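PDB 7N7Z: acetyl-CoA C-acetyltransferase from Syntrophomonas wolfei subsp. wolfei, which probably catalyses the transfer of an acetyl group between two acetyl-CoA molecules, making or cleaving acetoacetyl-CoA as a thiolase. Local coordinates for residues 164-169 and 243-248; 177-182 and 323-328; 9-14 and 271-276. One frame throughout, in Å; residues are numbered along the deposited sequence.

Contact 1. Residues 164-169 and 243-248; sequences TAENIA and GVVTAA
The carboxylate of Glu166 reaches off helix 161-172 to the backbone of Gly243, Val244 and Val245, and its two oxygens divide the work. OE2 accepts from Val245 N at 2.8 Å; this N-H arrives from above the carboxylate plane, 36° out of it. OE1 takes a weak bond from Val244 N at 3.3 Å. Although OE2 also lies 2.8 Å from Val244 N, the angle there is too poor for a hydrogen bond. A bend at chi2 (-60°) curls the acid round to these amides. Glutamate suits the place because one carboxylate, probably ionised, can accept from two successive N-H groups, the first only weakly, in a loop that has no regular secondary structure. In the thiolase fold this joins a helix of the long insertion between central-sheet strands 113-121 and 254-264 to the loop leading back into that sheet. Water 1 donates both to Glu166 OE2 and to Val245 O, so OE2 is gripped by a backbone amide and a water. Gly243 CA lies 3.1 Å from Glu166 OE2, a closeness that suits glycine, which has no side chain. The valines frame the polar centre: Val244 CG2 rests on the methyl of Ala169 at 3.6 Å, while Val245 CG2 meets Ala165 CB at 3.9 Å.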
loop_
_atom_site.group_PDB
_atom_site.type_symbol
_atom_site.label_atom_id
_atom_site.label_comp_id
_atom_site.label_asym_id
_atom_site.label_seq_id
_atom_site.Cartn_x
_atom_site.Cartn_y
_atom_site.Cartn_z
ATOM N N THR B 164 11.691 27.217 2.904
ATOM C CA THR B 164 12.362 28.203 2.064
ATOM C C THR B 164 11.807 29.601 2.300
ATOM O O THR B 164 12.542 30.587 2.179
ATOM C CB THR B 164 12.235 27.824 0.587
ATOM O OG1 THR B 164 10.909 28.113 0.124
ATOM C CG2 THR B 164 12.537 26.343 0.388
ATOM N N ALA B 165 10.519 29.708 2.637
ATOM C CA ALA B 165 9.977 30.998 3.049
ATOM C C ALA B 165 10.609 31.456 4.357
ATOM O O ALA B 165 10.862 32.651 4.547
ATOM C CB ALA B 165 8.458 30.913 3.186
ATOM N N GLU B 166 10.873 30.518 5.270
ATOM C CA GLU B 166 11.553 30.869 6.512
ATOM C C GLU B 166 12.955 31.394 6.231
ATOM O O GLU B 166 13.444 32.290 6.930
ATOM C CB GLU B 166 11.614 29.657 7.444
ATOM C CG GLU B 166 10.291 29.280 8.102
ATOM C CD GLU B 166 9.706 30.386 8.964
ATOM O OE1 GLU B 166 10.348 31.449 9.098
ATOM O OE2 GLU B 166 8.600 30.188 9.511
ATOM N N ASN B 167 13.620 30.848 5.210
ATOM C CA ASN B 167 14.939 31.349 4.840
ATOM C C ASN B 167 14.860 32.796 4.370
ATOM O O ASN B 167 15.701 33.624 4.739
ATOM C CB ASN B 167 15.554 30.468 3.750
ATOM C CG ASN B 167 15.954 29.090 4.254
ATOM O OD1 ASN B 167 15.740 28.087 3.573
ATOM N ND2 ASN B 167 16.550 29.035 5.441
ATOM N N ILE B 168 13.852 33.122 3.557
ATOM C CA ILE B 168 13.698 34.496 3.088
ATOM C C ILE B 168 13.430 35.427 4.262
ATOM O O ILE B 168 13.989 36.528 4.342
ATOM C CB ILE B 168 12.581 34.577 2.030
ATOM C CG1 ILE B 168 13.124 34.148 0.664
ATOM C CG2 ILE B 168 11.998 35.989 1.972
ATOM C CD1 ILE B 168 12.074 34.081 -0.428
ATOM N N ALA B 169 12.568 35.005 5.191
ATOM C CA ALA B 169 12.304 35.819 6.372
ATOM C C ALA B 169 13.576 36.037 7.180
ATOM O O ALA B 169 13.827 37.143 7.672
ATOM C CB ALA B 169 11.227 35.161 7.234
ATOM N N GLY B 243 8.859 29.723 13.913
ATOM C CA GLY B 243 8.899 30.242 12.562
ATOM C C GLY B 243 7.774 31.223 12.292
ATOM O O GLY B 243 6.694 31.152 12.878
ATOM N N VAL B 244 8.042 32.159 11.375
ATOM C CA VAL B 244 7.068 33.203 11.065
ATOM C C VAL B 244 5.971 32.738 10.123
ATOM O O VAL B 244 4.987 33.464 9.933
ATOM C CB VAL B 244 7.756 34.435 10.445
ATOM C CG1 VAL B 244 8.815 34.984 11.390
ATOM C CG2 VAL B 244 8.369 34.091 9.089
ATOM N N VAL B 245 6.105 31.558 9.526
ATOM C CA VAL B 245 5.141 31.068 8.550
ATOM C C VAL B 245 4.050 30.288 9.270
ATOM O O VAL B 245 4.336 29.372 10.050
ATOM C CB VAL B 245 5.828 30.194 7.486
ATOM C CG1 VAL B 245 4.791 29.572 6.562
ATOM C CG2 VAL B 245 6.832 31.015 6.691
ATOM N N THR B 246 2.799 30.650 9.004
ATOM C CA THR B 246 1.632 29.977 9.549
ATOM C C THR B 246 0.728 29.530 8.407
ATOM O O THR B 246 0.949 29.861 7.240
ATOM C CB THR B 246 0.855 30.892 10.507
ATOM O OG1 THR B 246 0.114 31.862 9.755
ATOM C CG2 THR B 246 1.802 31.605 11.454
ATOM N N ALA B 247 -0.305 28.764 8.761
ATOM C CA ALA B 247 -1.268 28.323 7.760
ATOM C C ALA B 247 -2.033 29.499 7.166
ATOM O O ALA B 247 -2.503 29.420 6.024
ATOM C CB ALA B 247 -2.239 27.316 8.375
ATOM N N ALA B 248 -2.164 30.595 7.914
ATOM C CA ALA B 248 -2.947 31.728 7.441
ATOM C C ALA B 248 -2.128 32.657 6.553
ATOM O O ALA B 248 -2.652 33.199 5.574
ATOM C CB ALA B 248 -3.524 32.502 8.628
HETATM O O HOH W 1 6.811 28.339 10.189
#

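Contact 2. Residues 177-182 and 323-328; sequences EECDAL and FAAQVL
Helices 177-182 and 324-328 cross almost at right angles, 98° between their directions, with axes 8.9 Å apart, and come nearest where Cys179 faces Ala324. Small residues permit this approach: the methyl of Ala324 sits 3.3 Å from Cys179 O and also touches Cys179 CB. The thiol, with chi1 at -71° and SG anti to the carbonyl carbon, lies beside the next residue of the other helix, 3.6 Å from Ala325 CB. Cysteine is compact and weakly polar enough to be buried here. This crossing ties the long insertion of the N-terminal half of the thiolase fold to helix 324-336 of the C-terminal half, and Ile354 of helix 353-356 packs against both Leu182 and Ala324. Farther along, the leucines slide past one another in opposite directions. There the methyls Leu182 CD1 and Leu328 CD2 meet, and the same CD1 also lies 4.1 Å from Val327 CG1. The other branch of Leu328 turns to the preceding turn of helix 177-182, where CD1 lies 3.6 Å from Glu178 CB. Glu178 thus lends its aliphatic base to the apolar patch, while its carboxylate makes a weak hydrogen bond back to Thr175.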
loop_
_atom_site.group_PDB
_atom_site.type_symbol
_atom_site.label_atom_id
_atom_site.label_comp_id
_atom_site.label_asym_id
_atom_site.label_seq_id
_atom_site.Cartn_x
_atom_site.Cartn_y
_atom_site.Cartn_z
ATOM N N GLU B 177 4.918 39.885 12.475
ATOM C CA GLU B 177 3.952 40.976 12.401
ATOM C C GLU B 177 3.784 41.467 10.969
ATOM O O GLU B 177 2.657 41.687 10.505
ATOM C CB GLU B 177 4.383 42.121 13.318
ATOM C CG GLU B 177 3.747 42.077 14.698
ATOM C CD GLU B 177 4.381 41.035 15.599
ATOM O OE1 GLU B 177 5.622 40.899 15.575
ATOM O OE2 GLU B 177 3.635 40.349 16.330
ATOM N N GLU B 178 4.894 41.655 10.251
ATOM C CA GLU B 178 4.797 42.084 8.860
ATOM C C GLU B 178 4.114 41.023 8.007
ATOM O O GLU B 178 3.320 41.347 7.116
ATOM C CB GLU B 178 6.185 42.400 8.304
ATOM C CG GLU B 178 6.760 43.730 8.771
ATOM C CD GLU B 178 8.179 43.606 9.303
ATOM O OE1 GLU B 178 9.009 42.948 8.636
ATOM O OE2 GLU B 178 8.471 44.178 10.376
ATOM N N CYS B 179 4.410 39.747 8.265
ATOM C CA CYS B 179 3.802 38.677 7.482
ATOM C C CYS B 179 2.300 38.601 7.722
ATOM O O CYS B 179 1.520 38.456 6.774
ATOM C CB CYS B 179 4.462 37.342 7.823
ATOM S SG CYS B 179 6.148 37.171 7.208
ATOM N N ASP B 180 1.874 38.692 8.984
ATOM C CA ASP B 180 0.450 38.597 9.284
ATOM C C ASP B 180 -0.309 39.794 8.725
ATOM O O ASP B 180 -1.455 39.656 8.282
ATOM C CB ASP B 180 0.241 38.483 10.794
ATOM C CG ASP B 180 0.466 37.071 11.311
ATOM O OD1 ASP B 180 0.322 36.112 10.524
ATOM O OD2 ASP B 180 0.786 36.921 12.509
ATOM N N ALA B 181 0.313 40.975 8.731
ATOM C CA ALA B 181 -0.344 42.159 8.187
ATOM C C ALA B 181 -0.648 41.979 6.705
ATOM O O ALA B 181 -1.794 42.144 6.268
ATOM C CB ALA B 181 0.532 43.392 8.413
ATOM N N LEU B 182 0.370 41.638 5.912
ATOM C CA LEU B 182 0.150 41.403 4.489
ATOM C C LEU B 182 -0.863 40.287 4.275
ATOM O O LEU B 182 -1.794 40.420 3.472
ATOM C CB LEU B 182 1.476 41.065 3.805
ATOM C CG LEU B 182 1.433 40.963 2.278
ATOM C CD1 LEU B 182 2.724 41.488 1.671
ATOM C CD2 LEU B 182 1.181 39.531 1.831
ATOM N N PHE B 323 3.965 32.789 0.079
ATOM C CA PHE B 323 4.010 33.035 1.511
ATOM C C PHE B 323 4.206 34.528 1.726
ATOM O O PHE B 323 4.847 35.204 0.916
ATOM C CB PHE B 323 5.134 32.245 2.193
ATOM C CG PHE B 323 5.155 30.785 1.834
ATOM C CD1 PHE B 323 5.878 30.337 0.740
ATOM C CD2 PHE B 323 4.452 29.861 2.587
ATOM C CE1 PHE B 323 5.898 28.997 0.407
ATOM C CE2 PHE B 323 4.468 28.520 2.258
ATOM C CZ PHE B 323 5.192 28.087 1.167
ATOM N N ALA B 324 3.640 35.040 2.820
ATOM C CA ALA B 324 3.766 36.465 3.115
ATOM C C ALA B 324 5.231 36.877 3.189
ATOM O O ALA B 324 5.637 37.885 2.598
ATOM C CB ALA B 324 3.044 36.796 4.421
ATOM N N ALA B 325 6.043 36.102 3.912
ATOM C CA ALA B 325 7.473 36.382 3.967
ATOM C C ALA B 325 8.094 36.336 2.577
ATOM O O ALA B 325 8.978 37.139 2.255
ATOM C CB ALA B 325 8.169 35.383 4.893
ATOM N N GLN B 326 7.641 35.400 1.740
ATOM C CA GLN B 326 8.171 35.301 0.385
ATOM C C GLN B 326 7.914 36.579 -0.401
ATOM O O GLN B 326 8.803 37.079 -1.100
ATOM C CB GLN B 326 7.550 34.096 -0.327
ATOM C CG GLN B 326 7.986 33.929 -1.774
ATOM C CD GLN B 326 6.909 34.319 -2.774
ATOM O OE1 GLN B 326 5.751 34.534 -2.414
ATOM N NE2 GLN B 326 7.291 34.407 -4.042
ATOM N N VAL B 327 6.703 37.128 -0.293
ATOM C CA VAL B 327 6.377 38.365 -1.000
ATOM C C VAL B 327 7.229 39.513 -0.476
ATOM O O VAL B 327 7.877 40.232 -1.245
ATOM C CB VAL B 327 4.877 38.679 -0.867
ATOM C CG1 VAL B 327 4.532 39.961 -1.619
ATOM C CG2 VAL B 327 4.043 37.517 -1.367
ATOM N N LEU B 328 7.231 39.708 0.844
ATOM C CA LEU B 328 8.011 40.797 1.423
ATOM C C LEU B 328 9.487 40.669 1.072
ATOM O O LEU B 328 10.196 41.679 0.997
ATOM C CB LEU B 328 7.817 40.829 2.938
ATOM C CG LEU B 328 6.385 41.067 3.425
ATOM C CD1 LEU B 328 6.356 41.185 4.940
ATOM C CD2 LEU B 328 5.769 42.307 2.789
#

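Contact 3. Residues 9-14 and 271-276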
loop_
_atom_site.group_PDB
_atom_site.type_symbol
_atom_site.label_atom_id
_atom_site.label_comp_id
_atom_site.label_asym_id
_atom_site.label_seq_id
_atom_site.Cartn_x
_atom_site.Cartn_y
_atom_site.Cartn_z
ATOM N N VAL B 9 -2.012 35.995 -29.737
ATOM C CA VAL B 9 -3.085 36.610 -28.970
ATOM C C VAL B 9 -3.842 35.519 -28.223
ATOM O O VAL B 9 -3.784 34.337 -28.569
ATOM C CB VAL B 9 -4.057 37.417 -29.860
ATOM C CG1 VAL B 9 -3.335 38.583 -30.518
ATOM C CG2 VAL B 9 -4.699 36.517 -30.912
ATOM N N VAL B 10 -4.559 35.938 -27.182
ATOM C CA VAL B 10 -5.446 35.066 -26.420
ATOM C C VAL B 10 -6.877 35.406 -26.807
ATOM O O VAL B 10 -7.258 36.583 -26.826
ATOM C CB VAL B 10 -5.235 35.226 -24.904
ATOM C CG1 VAL B 10 -5.996 34.145 -24.147
ATOM C CG2 VAL B 10 -3.754 35.189 -24.568
ATOM N N VAL B 11 -7.668 34.380 -27.110
ATOM C CA VAL B 11 -9.033 34.576 -27.576
ATOM C C VAL B 11 -10.072 34.100 -26.568
ATOM O O VAL B 11 -11.212 34.590 -26.605
ATOM C CB VAL B 11 -9.254 33.886 -28.938
ATOM C CG1 VAL B 11 -10.654 34.155 -29.462
ATOM C CG2 VAL B 11 -8.217 34.362 -29.943
ATOM N N GLY B 12 -9.729 33.179 -25.680
ATOM C CA GLY B 12 -10.661 32.714 -24.669
ATOM C C GLY B 12 -9.916 32.322 -23.414
ATOM O O GLY B 12 -8.785 31.829 -23.472
ATOM N N MET B 13 -10.556 32.548 -22.267
ATOM C CA MET B 13 -9.943 32.273 -20.976
ATOM C C MET B 13 -11.021 31.887 -19.978
ATOM O O MET B 13 -12.114 32.460 -19.984
ATOM C CB MET B 13 -9.170 33.490 -20.457
ATOM C CG MET B 13 -8.017 33.912 -21.344
ATOM S SD MET B 13 -7.157 35.356 -20.703
ATOM C CE MET B 13 -5.781 34.580 -19.876
ATOM N N ALA B 14 -10.705 30.925 -19.115
ATOM C CA ALA B 14 -11.651 30.479 -18.103
ATOM C C ALA B 14 -10.900 29.725 -17.017
ATOM O O ALA B 14 -9.809 29.194 -17.239
ATOM C CB ALA B 14 -12.745 29.592 -18.705
ATOM N N LEU B 271 -10.670 34.143 -38.795
ATOM C CA LEU B 271 -11.889 33.554 -38.257
ATOM C C LEU B 271 -12.882 34.596 -37.759
ATOM O O LEU B 271 -13.973 34.226 -37.312
ATOM C CB LEU B 271 -11.548 32.592 -37.113
ATOM C CG LEU B 271 -10.762 31.332 -37.486
ATOM C CD1 LEU B 271 -10.495 30.486 -36.249
ATOM C CD2 LEU B 271 -11.493 30.517 -38.543
ATOM N N GLY B 272 -12.537 35.878 -37.822
ATOM C CA GLY B 272 -13.439 36.917 -37.360
ATOM C C GLY B 272 -13.690 36.883 -35.869
ATOM O O GLY B 272 -14.814 37.159 -35.428
ATOM N N LEU B 273 -12.674 36.552 -35.079
ATOM C CA LEU B 273 -12.804 36.463 -33.633
ATOM C C LEU B 273 -12.186 37.686 -32.962
ATOM O O LEU B 273 -11.465 38.474 -33.576
ATOM C CB LEU B 273 -12.148 35.180 -33.114
ATOM C CG LEU B 273 -12.660 33.876 -33.729
ATOM C CD1 LEU B 273 -11.872 32.693 -33.191
ATOM C CD2 LEU B 273 -14.149 33.692 -33.464
ATOM N N LYS B 274 -12.479 37.829 -31.669
ATOM C CA LYS B 274 -12.054 38.990 -30.904
ATOM C C LYS B 274 -10.811 38.646 -30.097
ATOM O O LYS B 274 -10.906 37.860 -29.142
ATOM C CB LYS B 274 -13.179 39.451 -29.977
ATOM C CG LYS B 274 -12.855 40.699 -29.161
ATOM C CD LYS B 274 -12.939 40.434 -27.662
ATOM C CE LYS B 274 -14.270 40.881 -27.077
ATOM N NZ LYS B 274 -14.427 40.433 -25.661
ATOM N N PRO B 275 -9.637 39.189 -30.427
ATOM C CA PRO B 275 -8.455 38.942 -29.589
ATOM C C PRO B 275 -8.539 39.734 -28.292
ATOM O O PRO B 275 -8.735 40.952 -28.303
ATOM C CB PRO B 275 -7.288 39.406 -30.466
ATOM C CG PRO B 275 -7.883 40.423 -31.377
ATOM C CD PRO B 275 -9.314 40.008 -31.611
ATOM N N LEU B 276 -8.391 39.030 -27.168
ATOM C CA LEU B 276 -8.530 39.673 -25.865
ATOM C C LEU B 276 -7.270 40.435 -25.472
ATOM O O LEU B 276 -7.356 41.564 -24.976
ATOM C CB LEU B 276 -8.877 38.628 -24.804
ATOM C CG LEU B 276 -10.026 37.685 -25.170
ATOM C CD1 LEU B 276 -10.353 36.745 -24.021
ATOM C CD2 LEU B 276 -11.253 38.478 -25.572
HETATM O O HOH W 2 -12.510 36.627 -27.821
#
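Val9 overlaps CB of Pro275, the two side chains lying side by side and pointing the same way, with Val9 CB 3.8 Å from Pro275 CB. Both valine methyls touch that same ring carbon. Two residues on, Val11 crosses Leu273 at about a right angle; its CG1, which extends away from the backbone N (chi1 -177°), comes within 4.1 Å of Leu273 CB and 3.7 Å of Lys274 O. Between these apolar pairs the backbones are joined by Leu276 N, which donates to Val10 O at 2.7 Å. The loop leaves helix 265-270 through a Schellman motif, in which Gly272 takes the positive phi that glycine tolerates easily, and then leads into strand 277-285. That strand runs antiparallel to strand 8-20 in the central mixed sheet of the thiolase fold, and the pairing continues with a backbone bond between Val10 and Met277. Leu276 lays its side chain over the strand's peptide groups, CD1 3.5 Å from Val11 O, and also meets Tyr372 of helix 360-378. Water 2 donates to Val11 O. The valines, proline and leucines pack by shape and burial, which impose little directional preference, whereas the one direct polar tie, from Leu276 N to Val10 O, places Leu276 against Val10 where the loop leads into the antiparallel pairing.

Contacts 1 and 2 form one packed cluster, their centres 8 Å apart. Helix 161-172, part of contact 1, packs directly on segment 323-328 of contact 2: Ile168 CG2 comes 3.2 Å from Ala325 O, and Ala165 CB is 3.6 Å from Phe323 CG. Their segments alternate along the chain; contact 1 stays within the N-terminal half, whereas contact 2 joins the insertion to the C-terminal half. Both lie near the predicted active site, the side chain of Val327 about 8 Å and that of Ala165 about 9 Å from the side chain of Cys388, a predicted proton acceptor; that of His358 is about 11 Å from each. Contact 3 stands on the opposite side of the chain's centre, away from these sites, its own centre 40 Å from that of contact 1 and 36 Å from that of contact 2.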